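Local atomic coordinates of prephenate dehydratase:Amino acid-binding ACT (Brucella abortus, PDB entry 6VH5), a protein that probably catalyses the decarboxylating dehydration of prephenate to 3-phenylpyruvate in phenylalanine biosynthesis, and carries an ACT domain that binds phenylalanine. Residues Thr24-Phe29 against Asp47-Pro52; Ala68-Ile73 against Val198-Lys203; Pro104-Leu109 against Asn185-Glu190; Ala207-Asp212 against Glu266-Glu271. All coordinates share one frame; numbering follows the deposited sequence.

Interaction 1: Thr24-Phe29 against Asp47-Pro52; sequences TNRISF and DMEPLP
Arg26 lays its guanidinium between two side chains of the facing strand, with the Glu49 carboxylate over one face and Leu51 over the other. Bends at chi2 and chi3 fold it back across the neighbouring strand. The carboxylate plane lies 31° from the guanidinium plane, and Glu49 OE1 sits 3.4 Å from Arg26 NH1, well out of that plane, so this salt bridge works through charge alone. Arg26 NH1 also gives a weak hydrogen bond to Glu49 O at 3.3 Å. Leu51 CD1 approaches Arg26 NH2 from the other side at 3.5 Å, an apolar branch suited to a flat cation whose N-H bonds lie in its plane.

On the face with Ile27 and Phe29, the contact is apolar. The Phe29 ring takes Pro52 CA over one face, 4.0 Å from its centroid, as a CH-pi contact, while Phe29 CE2 meets Pro50 CB at 3.6 Å. Ile27 crosses Met48 at about a right angle, CG2 against CB.

Between the two faces runs a parallel ladder: Glu49 N to Asn25 O, Ile27 N to Glu49 O, Leu51 N to Ile27 O and Phe29 N to Leu51 O. Prolines suit positions 50 and 52 because the ladder draws on the amides of Glu49 and Leu51 instead. Asn25, its CG anti to the backbone N (chi1 -163°), turns ND2 onto a lone pair of Asp47 O at 3.0 Å. In this beta-alpha-beta unit both faces are partly covered, helix 36-44 over Ile27, Phe29 and Pro50 and helix 56-64 over Ser28, leaving the charged pair Arg26-Glu49 the more exposed end.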
loop_
_atom_site.group_PDB
_atom_site.type_symbol
_atom_site.label_atom_id
_atom_site.label_comp_id
_atom_site.label_asym_id
_atom_site.label_seq_id
_atom_site.Cartn_x
_atom_site.Cartn_y
_atom_site.Cartn_z
ATOM N N THR A 24 -9.265 28.050 -6.594
ATOM C CA THR A 24 -10.167 27.916 -5.460
ATOM C C THR A 24 -9.495 27.997 -4.096
ATOM O O THR A 24 -10.205 28.027 -3.085
ATOM C CB THR A 24 -10.919 26.585 -5.559
ATOM O OG1 THR A 24 -10.037 25.503 -5.207
ATOM C CG2 THR A 24 -11.440 26.379 -6.968
ATOM N N ASN A 25 -8.163 28.004 -4.026
ATOM C CA ASN A 25 -7.443 28.040 -2.752
ATOM C C ASN A 25 -7.738 26.822 -1.891
ATOM O O ASN A 25 -7.503 26.841 -0.681
ATOM C CB ASN A 25 -7.742 29.327 -1.963
ATOM C CG ASN A 25 -6.726 29.587 -0.864
ATOM O OD1 ASN A 25 -5.543 29.792 -1.126
ATOM N ND2 ASN A 25 -7.187 29.580 0.372
ATOM N N ARG A 26 -8.255 25.754 -2.492
ATOM C CA ARG A 26 -8.555 24.522 -1.774
ATOM C C ARG A 26 -7.490 23.476 -2.081
ATOM O O ARG A 26 -6.988 23.398 -3.207
ATOM C CB ARG A 26 -9.937 23.983 -2.158
ATOM C CG ARG A 26 -11.100 24.921 -1.819
ATOM C CD ARG A 26 -11.356 24.937 -0.331
ATOM N NE ARG A 26 -12.622 24.295 -0.000
ATOM C CZ ARG A 26 -12.871 23.687 1.151
ATOM N NH1 ARG A 26 -11.939 23.632 2.088
ATOM N NH2 ARG A 26 -14.051 23.127 1.361
ATOM N N ILE A 27 -7.148 22.676 -1.078
ATOM C CA ILE A 27 -6.239 21.553 -1.242
ATOM C C ILE A 27 -6.934 20.299 -0.736
ATOM O O ILE A 27 -7.279 20.205 0.450
ATOM C CB ILE A 27 -4.898 21.777 -0.524
ATOM C CG1 ILE A 27 -4.083 20.477 -0.527
ATOM C CG2 ILE A 27 -5.106 22.355 0.865
ATOM C CD1 ILE A 27 -2.597 20.680 -0.293
ATOM N N SER A 28 -7.155 19.341 -1.633
ATOM C CA SER A 28 -7.874 18.134 -1.253
ATOM C C SER A 28 -6.977 17.166 -0.488
ATOM O O SER A 28 -5.769 17.073 -0.727
ATOM C CB SER A 28 -8.443 17.445 -2.489
ATOM O OG SER A 28 -7.419 17.126 -3.409
ATOM N N PHE A 29 -7.590 16.432 0.440
ATOM C CA PHE A 29 -6.910 15.341 1.122
ATOM C C PHE A 29 -7.923 14.239 1.397
ATOM O O PHE A 29 -9.131 14.488 1.483
ATOM C CB PHE A 29 -6.263 15.809 2.433
ATOM C CG PHE A 29 -7.262 16.154 3.517
ATOM C CD1 PHE A 29 -7.620 15.219 4.480
ATOM C CD2 PHE A 29 -7.850 17.412 3.569
ATOM C CE1 PHE A 29 -8.546 15.532 5.477
ATOM C CE2 PHE A 29 -8.770 17.731 4.562
ATOM C CZ PHE A 29 -9.117 16.791 5.519
ATOM N N ASP A 47 -2.057 28.933 4.268
ATOM C CA ASP A 47 -3.080 29.852 3.794
ATOM C C ASP A 47 -4.093 29.199 2.864
ATOM O O ASP A 47 -4.905 29.910 2.266
ATOM C CB ASP A 47 -2.437 31.056 3.100
ATOM C CG ASP A 47 -1.568 31.873 4.035
ATOM O OD1 ASP A 47 -1.909 31.971 5.237
ATOM O OD2 ASP A 47 -0.560 32.437 3.564
ATOM N N MET A 48 -4.074 27.878 2.728
ATOM C CA MET A 48 -5.055 27.193 1.902
ATOM C C MET A 48 -6.127 26.552 2.778
ATOM O O MET A 48 -5.958 26.375 3.986
ATOM C CB MET A 48 -4.386 26.141 1.020
ATOM C CG MET A 48 -3.570 26.754 -0.104
ATOM S SD MET A 48 -2.842 25.531 -1.205
ATOM C CE MET A 48 -4.145 25.331 -2.418
ATOM N N GLU A 49 -7.250 26.221 2.155
ATOM C CA GLU A 49 -8.370 25.636 2.879
ATOM C C GLU A 49 -8.451 24.149 2.555
ATOM O O GLU A 49 -8.748 23.785 1.405
ATOM C CB GLU A 49 -9.682 26.346 2.522
ATOM C CG GLU A 49 -10.781 26.175 3.551
ATOM C CD GLU A 49 -12.127 26.751 3.106
ATOM O OE1 GLU A 49 -13.156 26.369 3.706
ATOM O OE2 GLU A 49 -12.165 27.578 2.164
ATOM N N PRO A 50 -8.148 23.263 3.498
ATOM C CA PRO A 50 -8.203 21.825 3.200
ATOM C C PRO A 50 -9.611 21.385 2.810
ATOM O O PRO A 50 -10.608 21.834 3.383
ATOM C CB PRO A 50 -7.752 21.174 4.515
ATOM C CG PRO A 50 -6.940 22.236 5.205
ATOM C CD PRO A 50 -7.605 23.540 4.837
ATOM N N LEU A 51 -9.680 20.478 1.839
ATOM C CA LEU A 51 -10.946 19.977 1.307
ATOM C C LEU A 51 -11.036 18.474 1.532
ATOM O O LEU A 51 -10.453 17.691 0.761
ATOM C CB LEU A 51 -11.087 20.317 -0.181
ATOM C CG LEU A 51 -12.305 19.734 -0.911
ATOM C CD1 LEU A 51 -13.587 20.044 -0.152
ATOM C CD2 LEU A 51 -12.398 20.277 -2.353
ATOM N N PRO A 52 -11.769 18.022 2.550
ATOM C CA PRO A 52 -11.817 16.582 2.842
ATOM C C PRO A 52 -12.520 15.797 1.743
ATOM O O PRO A 52 -13.505 16.250 1.158
ATOM C CB PRO A 52 -12.604 16.508 4.163
ATOM C CG PRO A 52 -12.617 17.920 4.703
ATOM C CD PRO A 52 -12.595 18.803 3.484
#

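Interaction 2: Ala68-Ile73 against Val198-Lys203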
loop_
_atom_site.group_PDB
_atom_site.type_symbol
_atom_site.label_atom_id
_atom_site.label_comp_id
_atom_site.label_asym_id
_atom_site.label_seq_id
_atom_site.Cartn_x
_atom_site.Cartn_y
_atom_site.Cartn_z
ATOM N N ALA A 68 -10.271 21.615 -6.349
ATOM C CA ALA A 68 -9.100 21.927 -5.549
ATOM C C ALA A 68 -7.928 22.246 -6.459
ATOM O O ALA A 68 -7.762 21.625 -7.511
ATOM C CB ALA A 68 -8.756 20.767 -4.605
ATOM N N ASP A 69 -7.104 23.202 -6.025
ATOM C CA ASP A 69 -5.900 23.542 -6.773
ATOM C C ASP A 69 -4.821 22.477 -6.626
ATOM O O ASP A 69 -4.083 22.217 -7.582
ATOM C CB ASP A 69 -5.364 24.890 -6.298
ATOM C CG ASP A 69 -6.383 26.000 -6.425
ATOM O OD1 ASP A 69 -7.361 25.830 -7.185
ATOM O OD2 ASP A 69 -6.209 27.034 -5.747
ATOM N N LEU A 70 -4.741 21.827 -5.462
ATOM C CA LEU A 70 -3.700 20.851 -5.171
ATOM C C LEU A 70 -4.300 19.698 -4.379
ATOM O O LEU A 70 -5.360 19.829 -3.756
ATOM C CB LEU A 70 -2.545 21.455 -4.352
ATOM C CG LEU A 70 -1.784 22.690 -4.827
ATOM C CD1 LEU A 70 -0.874 23.205 -3.702
ATOM C CD2 LEU A 70 -0.983 22.368 -6.077
ATOM N N ALA A 71 -3.573 18.581 -4.349
ATOM C CA ALA A 71 -3.961 17.433 -3.543
ATOM C C ALA A 71 -2.770 16.961 -2.723
ATOM O O ALA A 71 -1.641 16.900 -3.229
ATOM C CB ALA A 71 -4.486 16.280 -4.412
ATOM N N MET A 72 -3.035 16.613 -1.457
ATOM C CA MET A 72 -2.010 16.154 -0.524
ATOM C C MET A 72 -2.209 14.658 -0.300
ATOM O O MET A 72 -3.135 14.250 0.411
ATOM C CB MET A 72 -2.085 16.936 0.787
ATOM C CG MET A 72 -1.039 16.541 1.822
ATOM S SD MET A 72 0.647 17.151 1.536
ATOM C CE MET A 72 0.469 18.885 1.945
ATOM N N ILE A 73 -1.322 13.849 -0.873
ATOM C CA ILE A 73 -1.495 12.404 -0.961
ATOM C C ILE A 73 -0.342 11.711 -0.247
ATOM O O ILE A 73 0.821 11.967 -0.561
ATOM C CB ILE A 73 -1.572 11.917 -2.416
ATOM C CG1 ILE A 73 -2.694 12.647 -3.170
ATOM C CG2 ILE A 73 -1.706 10.395 -2.445
ATOM C CD1 ILE A 73 -4.058 12.502 -2.541
ATOM N N VAL A 198 2.705 16.388 -3.205
ATOM C CA VAL A 198 1.726 17.407 -3.553
ATOM C C VAL A 198 1.454 17.310 -5.050
ATOM O O VAL A 198 2.379 17.418 -5.858
ATOM C CB VAL A 198 2.247 18.800 -3.170
ATOM C CG1 VAL A 198 1.160 19.853 -3.324
ATOM C CG2 VAL A 198 2.800 18.766 -1.747
ATOM N N LEU A 199 0.185 17.136 -5.425
ATOM C CA LEU A 199 -0.184 16.909 -6.814
ATOM C C LEU A 199 -0.870 18.132 -7.407
ATOM O O LEU A 199 -1.519 18.910 -6.701
ATOM C CB LEU A 199 -1.097 15.687 -6.964
ATOM C CG LEU A 199 -0.500 14.386 -6.421
ATOM C CD1 LEU A 199 -1.379 13.215 -6.802
ATOM C CD2 LEU A 199 0.943 14.162 -6.855
ATOM N N SER A 200 -0.723 18.289 -8.723
ATOM C CA SER A 200 -1.319 19.404 -9.443
ATOM C C SER A 200 -1.756 18.945 -10.826
ATOM O O SER A 200 -1.153 18.048 -11.419
ATOM C CB SER A 200 -0.327 20.570 -9.577
ATOM O OG SER A 200 -0.807 21.549 -10.479
ATOM N N LYS A 201 -2.774 19.625 -11.358
ATOM C CA LYS A 201 -3.284 19.320 -12.688
ATOM C C LYS A 201 -2.391 19.899 -13.772
ATOM O O LYS A 201 -2.331 19.357 -14.881
ATOM C CB LYS A 201 -4.714 19.860 -12.823
ATOM C CG LYS A 201 -5.354 19.749 -14.219
ATOM C CD LYS A 201 -6.598 20.643 -14.320
ATOM C CE LYS A 201 -7.489 20.299 -15.512
ATOM N NZ LYS A 201 -8.308 19.080 -15.263
ATOM N N ASN A 202 -1.669 20.966 -13.448
ATOM C CA ASN A 202 -0.830 21.692 -14.384
ATOM C C ASN A 202 0.633 21.508 -14.023
ATOM O O ASN A 202 0.994 21.482 -12.842
ATOM C CB ASN A 202 -1.191 23.172 -14.402
ATOM C CG ASN A 202 -2.571 23.408 -14.970
ATOM O OD1 ASN A 202 -3.463 23.871 -14.264
ATOM N ND2 ASN A 202 -2.765 23.058 -16.240
ATOM N N LYS A 203 1.465 21.409 -15.053
ATOM C CA LYS A 203 2.868 21.092 -14.889
ATOM C C LYS A 203 3.649 22.331 -14.480
ATOM O O LYS A 203 3.404 23.435 -14.973
ATOM C CB LYS A 203 3.416 20.522 -16.202
ATOM C CG LYS A 203 4.931 20.630 -16.425
ATOM C CD LYS A 203 5.268 20.266 -17.885
ATOM C CE LYS A 203 6.774 20.134 -18.126
ATOM N NZ LYS A 203 7.082 19.363 -19.362
#
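Leu70 and Val198 meet branch to branch, Leu70 CD1 lying 3.9 Å from Val198 CG1. The leucine has CG beside its backbone N (chi1 -55°), and chi2 (170°) then sends one methyl to Val198 and the other, CD2, to Ser200 CB at 4.0 Å. Val198 divides its branches in a similar way: CG1 serves Leu70, while CG2 faces the sulfur of Met72. The branched Leu70 and Val198 fill the space between the strands and Phe45, which touches both.

On the other face, with Ala71 and Leu199, Ile73 CG1 lies 3.9 Å from Leu199 CD1, the two side chains crossing at about a right angle. Both touch Phe60 of helix 56-64. Ala71 offers only a methyl beside Leu199 CB, which fits between Ser28 of strand 26-30 and Val63 of helix 56-64.

The backbones join through the hydrogen-bonded pair Ala71 and Leu199, with Ala71 N to Leu199 O at 3.1 Å and Leu199 N to Ala71 O at 2.9 Å. Ser200 OG reaches forward two residues to donate to Asn202 O. Strand 193-200 thus returns antiparallel beside the parallel pair 26-30 and 70-77, in the mixed five-stranded sheet, order 2-1-3-5-4, of a type II periplasmic-binding-protein-like lobe.

Interaction 3: Pro104-Leu109 against Asn185-Glu190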
loop_
_atom_site.group_PDB
_atom_site.type_symbol
_atom_site.label_atom_id
_atom_site.label_comp_id
_atom_site.label_asym_id
_atom_site.label_seq_id
_atom_site.Cartn_x
_atom_site.Cartn_y
_atom_site.Cartn_z
ATOM N N PRO A 104 6.134 13.693 10.891
ATOM C CA PRO A 104 6.190 12.728 12.004
ATOM C C PRO A 104 4.792 12.451 12.547
ATOM O O PRO A 104 4.046 13.374 12.880
ATOM C CB PRO A 104 7.071 13.430 13.043
ATOM C CG PRO A 104 7.878 14.423 12.240
ATOM C CD PRO A 104 6.956 14.888 11.142
ATOM N N ILE A 105 4.444 11.166 12.623
ATOM C CA ILE A 105 3.114 10.718 13.035
ATOM C C ILE A 105 3.111 10.491 14.545
ATOM O O ILE A 105 3.924 9.722 15.066
ATOM C CB ILE A 105 2.712 9.439 12.283
ATOM C CG1 ILE A 105 2.637 9.706 10.791
ATOM C CG2 ILE A 105 1.376 8.915 12.777
ATOM C CD1 ILE A 105 1.810 10.928 10.444
ATOM N N HIS A 106 2.188 11.148 15.248
ATOM C CA HIS A 106 2.041 10.994 16.690
ATOM C C HIS A 106 0.569 10.874 17.059
ATOM O O HIS A 106 -0.300 11.472 16.416
ATOM C CB HIS A 106 2.678 12.166 17.450
ATOM C CG HIS A 106 4.164 12.243 17.298
ATOM N ND1 HIS A 106 5.002 11.200 17.635
ATOM C CD2 HIS A 106 4.961 13.223 16.809
ATOM C CE1 HIS A 106 6.252 11.545 17.379
ATOM N NE2 HIS A 106 6.254 12.765 16.874
ATOM N N PHE A 107 0.305 10.111 18.121
ATOM C CA PHE A 107 -1.035 9.906 18.651
ATOM C C PHE A 107 -1.181 10.565 20.010
ATOM O O PHE A 107 -0.298 10.449 20.868
ATOM C CB PHE A 107 -1.358 8.421 18.801
ATOM C CG PHE A 107 -1.756 7.763 17.537
ATOM C CD1 PHE A 107 -0.853 7.000 16.832
ATOM C CD2 PHE A 107 -3.041 7.924 17.043
ATOM C CE1 PHE A 107 -1.222 6.400 15.654
ATOM C CE2 PHE A 107 -3.420 7.325 15.866
ATOM C CZ PHE A 107 -2.505 6.565 15.162
ATOM N N GLN A 108 -2.323 11.216 20.217
ATOM C CA GLN A 108 -2.639 11.879 21.472
ATOM C C GLN A 108 -3.865 11.224 22.090
ATOM O O GLN A 108 -4.860 10.985 21.399
ATOM C CB GLN A 108 -2.888 13.375 21.251
ATOM C CG GLN A 108 -1.938 14.022 20.245
ATOM C CD GLN A 108 -0.504 14.075 20.740
ATOM O OE1 GLN A 108 -0.227 13.818 21.915
ATOM N NE2 GLN A 108 0.421 14.387 19.839
ATOM N N LEU A 109 -3.786 10.935 23.389
ATOM C CA LEU A 109 -4.922 10.414 24.142
ATOM C C LEU A 109 -5.759 11.607 24.582
ATOM O O LEU A 109 -5.310 12.437 25.380
ATOM C CB LEU A 109 -4.447 9.577 25.331
ATOM C CG LEU A 109 -5.470 9.097 26.370
ATOM C CD1 LEU A 109 -6.451 8.078 25.798
ATOM C CD2 LEU A 109 -4.726 8.497 27.564
ATOM N N ASN A 185 1.744 11.953 22.855
ATOM C CA ASN A 185 2.656 11.059 22.128
ATOM C C ASN A 185 2.687 9.661 22.742
ATOM O O ASN A 185 3.728 9.163 23.172
ATOM C CB ASN A 185 4.066 11.658 22.065
ATOM C CG ASN A 185 4.127 12.906 21.216
ATOM O OD1 ASN A 185 3.214 13.181 20.428
ATOM N ND2 ASN A 185 5.193 13.683 21.383
ATOM N N VAL A 186 1.505 9.037 22.800
ATOM C CA VAL A 186 1.348 7.806 23.568
ATOM C C VAL A 186 1.616 6.549 22.750
ATOM O O VAL A 186 1.475 5.438 23.285
ATOM C CB VAL A 186 -0.075 7.730 24.155
ATOM C CG1 VAL A 186 -0.386 8.989 24.945
ATOM C CG2 VAL A 186 -1.087 7.503 23.049
ATOM N N GLU A 187 2.024 6.682 21.489
ATOM C CA GLU A 187 2.237 5.525 20.631
ATOM C C GLU A 187 3.413 4.675 21.115
ATOM O O GLU A 187 4.351 5.161 21.761
ATOM C CB GLU A 187 2.468 5.963 19.175
ATOM C CG GLU A 187 3.749 6.749 18.940
ATOM C CD GLU A 187 3.600 8.245 19.200
ATOM O OE1 GLU A 187 4.598 8.983 19.013
ATOM O OE2 GLU A 187 2.488 8.680 19.584
ATOM N N ASP A 188 3.332 3.379 20.808
ATOM C CA ASP A 188 4.334 2.399 21.203
ATOM C C ASP A 188 5.698 2.712 20.602
ATOM O O ASP A 188 6.644 3.042 21.326
ATOM C CB ASP A 188 3.884 0.996 20.781
ATOM C CG ASP A 188 2.653 0.517 21.546
ATOM O OD1 ASP A 188 1.975 -0.422 21.073
ATOM O OD2 ASP A 188 2.332 1.112 22.599
ATOM N N SER A 189 5.799 2.646 19.279
ATOM C CA SER A 189 7.070 2.834 18.598
ATOM C C SER A 189 7.220 4.288 18.187
ATOM O O SER A 189 6.243 4.973 17.874
ATOM C CB SER A 189 7.180 1.935 17.362
ATOM O OG SER A 189 5.996 1.184 17.151
ATOM N N GLU A 190 8.456 4.752 18.170
ATOM C CA GLU A 190 8.726 6.086 17.681
ATOM C C GLU A 190 9.163 5.998 16.227
ATOM O O GLU A 190 9.198 4.922 15.626
ATOM C CB GLU A 190 9.765 6.776 18.563
ATOM C CG GLU A 190 10.938 5.923 18.979
ATOM C CD GLU A 190 11.713 6.573 20.104
ATOM O OE1 GLU A 190 12.957 6.448 20.139
ATOM O OE2 GLU A 190 11.063 7.231 20.949
#
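Both oxygens of one carboxylate, that of Glu187, grip consecutive residues of the other segment: OE1 takes the ring of His106 and OE2 the backbone N of Phe107. The two segments lie in the hinge region of the periplasmic-binding-protein-like fold, where the chain passes between the lobes, out through 104-109 and back after strand 180-183 to strand 193-200. The side chain of Ile105 is about 4 Å from that of Thr194, predicted to be essential for dehydratase activity. Glutamate suits the site because its chain, bent at chi2 (-86°), can bring the carboxylate across to two donors at once.

The His106 bond is short, ND1 to Glu187 OE1 2.6 Å, and it meets the oxygen on the syn side while lying close to the plane of the imidazole. The Phe107 bond is nearly straight at 175° but reaches OE2 from above the carboxylate plane. Two bonds of such different direction should fix the rotation of the carboxylate. Asn185 lies over one face of the same ring, its amide turned 36° from it.

Gln108 and Asn185 run side by side. Gln108 OE1 accepts from Asn185 N at 2.9 Å, whereas its NE2 donates to Asn185 OD1. The glutamine amide thus uses both ends, donor and acceptor, and Asn185 answers with its backbone N and side-chain OD1. Val186 contributes its amide to Phe107 O and also packs on Leu168 of strand 165-169. On that buried side the contact is apolar, and it finishes with Val186 CG1 standing 4.1 Å from Leu109 CB.

Interaction 4: Ala207-Asp212 against Glu266-Glu271; sequences ARPEND and EGHPEE
The backbone of Arg208 lies on the imidazole of His268, its CA 3.6 Å from the ring centroid and 19° off the normal, a CH-pi contact over the face. This is the close-packed half of the meeting. Pro269 CD covers the opposite face, so the ring is sandwiched, and Pro209 CD presses on His268 CB at 3.6 Å. With CG anti to its backbone N (chi1 -169°), the histidine swings its ring beneath Arg208. Histidine suits the place because both nitrogens find partners: ND1 accepts from Glu270 N at 3.0 Å, close to the ring plane, and NE2 makes a hydrogen bond with Ala206 O. Glu271 belongs to this half too, for its OE2 accepts from His268 N, 3.1 Å away, and rests against Pro209 CG. Ile215 and Val293 of the ACT sheet add apolar surroundings.

On the solvent side the contact thins to a few exposed polar chains. Arg208 extends through chi1 and chi2, then bends at chi3 to bring NH1 to Glu270 OE1, a salt bridge at the edge of the guanidinium. Its modelled length of 2.5 Å is unusually short and doubtful. The carboxylate is turned 61° from the guanidinium plane, and Arg208 CD also lies 3.5 Å from Glu270 CB.

His268 to Glu271 form a type I beta turn, closed by Glu271 N to His268 O, with Glu271 at the N-cap of helix 272-283. The linker before strand 215-224 thereby packs on the strand-to-helix turn of the ACT domain, whose beta-alpha-beta-beta-alpha-beta order places that turn between its third strand and second helix.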
loop_
_atom_site.group_PDB
_atom_site.type_symbol
_atom_site.label_atom_id
_atom_site.label_comp_id
_atom_site.label_asym_id
_atom_site.label_seq_id
_atom_site.Cartn_x
_atom_site.Cartn_y
_atom_site.Cartn_z
ATOM N N ALA A 207 12.961 25.498 -10.456
ATOM C CA ALA A 207 14.091 26.013 -11.214
ATOM C C ALA A 207 15.346 25.191 -10.931
ATOM O O ALA A 207 15.523 24.645 -9.839
ATOM C CB ALA A 207 14.343 27.482 -10.886
ATOM N N ARG A 208 16.213 25.097 -11.942
ATOM C CA ARG A 208 17.456 24.339 -11.828
ATOM C C ARG A 208 18.325 24.892 -10.702
ATOM O O ARG A 208 18.563 26.104 -10.649
ATOM C CB ARG A 208 18.209 24.371 -13.157
ATOM C CG ARG A 208 19.568 23.659 -13.137
ATOM C CD ARG A 208 20.130 23.661 -14.538
ATOM N NE ARG A 208 20.516 24.987 -15.008
ATOM C CZ ARG A 208 19.809 25.678 -15.899
ATOM N NH1 ARG A 208 18.697 25.159 -16.397
ATOM N NH2 ARG A 208 20.211 26.874 -16.298
ATOM N N PRO A 209 18.839 24.042 -9.819
ATOM C CA PRO A 209 19.638 24.536 -8.687
ATOM C C PRO A 209 20.959 25.176 -9.103
ATOM O O PRO A 209 21.659 24.694 -10.000
ATOM C CB PRO A 209 19.876 23.267 -7.854
ATOM C CG PRO A 209 19.805 22.174 -8.845
ATOM C CD PRO A 209 18.717 22.572 -9.796
ATOM N N GLU A 210 21.281 26.292 -8.447
ATOM C CA GLU A 210 22.556 26.977 -8.606
ATOM C C GLU A 210 23.462 26.879 -7.387
ATOM O O GLU A 210 24.683 26.927 -7.540
ATOM C CB GLU A 210 22.317 28.461 -8.914
ATOM C CG GLU A 210 21.261 28.709 -9.978
ATOM C CD GLU A 210 21.823 29.409 -11.192
ATOM O OE1 GLU A 210 21.044 30.051 -11.928
ATOM O OE2 GLU A 210 23.049 29.319 -11.404
ATOM N N ASN A 211 22.902 26.719 -6.189
ATOM C CA ASN A 211 23.683 26.670 -4.958
ATOM C C ASN A 211 23.313 25.452 -4.127
ATOM O O ASN A 211 22.978 25.557 -2.945
ATOM C CB ASN A 211 23.495 27.953 -4.153
ATOM N N ASP A 212 23.384 24.269 -4.742
ATOM C CA ASP A 212 23.216 23.001 -4.029
ATOM C C ASP A 212 21.834 22.902 -3.377
ATOM O O ASP A 212 21.679 22.382 -2.270
ATOM C CB ASP A 212 24.327 22.794 -2.996
ATOM N N GLU A 266 17.652 12.440 -7.141
ATOM C CA GLU A 266 18.023 13.763 -6.646
ATOM C C GLU A 266 18.803 14.457 -7.757
ATOM O O GLU A 266 19.963 14.134 -8.018
ATOM C CB GLU A 266 18.813 13.637 -5.348
ATOM C CG GLU A 266 17.972 12.986 -4.244
ATOM C CD GLU A 266 18.692 12.806 -2.916
ATOM O OE1 GLU A 266 19.919 12.543 -2.898
ATOM O OE2 GLU A 266 18.011 12.937 -1.876
ATOM N N GLY A 267 18.143 15.370 -8.441
ATOM C CA GLY A 267 18.699 16.062 -9.579
ATOM C C GLY A 267 17.604 16.719 -10.387
ATOM O O GLY A 267 16.416 16.412 -10.254
ATOM N N HIS A 268 18.020 17.672 -11.216
ATOM C CA HIS A 268 17.205 18.440 -12.135
ATOM C C HIS A 268 17.516 18.041 -13.576
ATOM O O HIS A 268 18.685 17.832 -13.913
ATOM C CB HIS A 268 17.463 19.937 -11.947
ATOM C CG HIS A 268 16.482 20.812 -12.658
ATOM N ND1 HIS A 268 16.489 20.978 -14.025
ATOM C CD2 HIS A 268 15.447 21.549 -12.191
ATOM C CE1 HIS A 268 15.509 21.796 -14.368
ATOM N NE2 HIS A 268 14.867 22.158 -13.272
ATOM N N PRO A 269 16.503 17.914 -14.439
ATOM C CA PRO A 269 16.753 17.417 -15.809
ATOM C C PRO A 269 17.696 18.277 -16.644
ATOM O O PRO A 269 18.227 17.786 -17.650
ATOM C CB PRO A 269 15.346 17.383 -16.429
ATOM C CG PRO A 269 14.427 17.260 -15.265
ATOM C CD PRO A 269 15.063 18.063 -14.163
ATOM N N GLU A 270 17.889 19.546 -16.291
ATOM C CA GLU A 270 18.803 20.420 -17.012
ATOM C C GLU A 270 20.248 20.343 -16.520
ATOM O O GLU A 270 21.142 20.871 -17.193
ATOM C CB GLU A 270 18.279 21.856 -16.945
ATOM C CG GLU A 270 17.316 22.164 -18.091
ATOM C CD GLU A 270 16.232 23.152 -17.722
ATOM O OE1 GLU A 270 16.521 24.127 -16.998
ATOM O OE2 GLU A 270 15.080 22.932 -18.148
ATOM N N GLU A 271 20.511 19.708 -15.381
ATOM C CA GLU A 271 21.896 19.476 -14.988
ATOM C C GLU A 271 22.533 18.486 -15.947
ATOM O O GLU A 271 21.929 17.468 -16.293
ATOM C CB GLU A 271 21.990 18.942 -13.556
ATOM C CG GLU A 271 21.799 20.001 -12.480
ATOM C CD GLU A 271 21.687 19.410 -11.081
ATOM O OE1 GLU A 271 22.731 19.032 -10.501
ATOM O OE2 GLU A 271 20.552 19.318 -10.573
#

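How the interactions relate
Interactions 1 and 2 adjoin in one five-stranded sheet, their centres 10 Å apart, because strands 26-30 and 70-77 are neighbours; Asn25 N to Asp69 OD2 is one bond between them. Along the chain interaction 1 closes first. Interaction 3 is nested in the long loop that interaction 2 closes, and lies about 29 Å from it, centre to centre, on the opposite side of the chain's centre, where the chain crosses between the two lobes. Strand 193-200 returns from there to the first sheet. Interaction 4 follows in sequence, about 22 Å from interaction 2 between centres, where the chain enters the ACT domain. The series thus runs from the two lobes of the dehydratase region to the phenylalanine-binding domain.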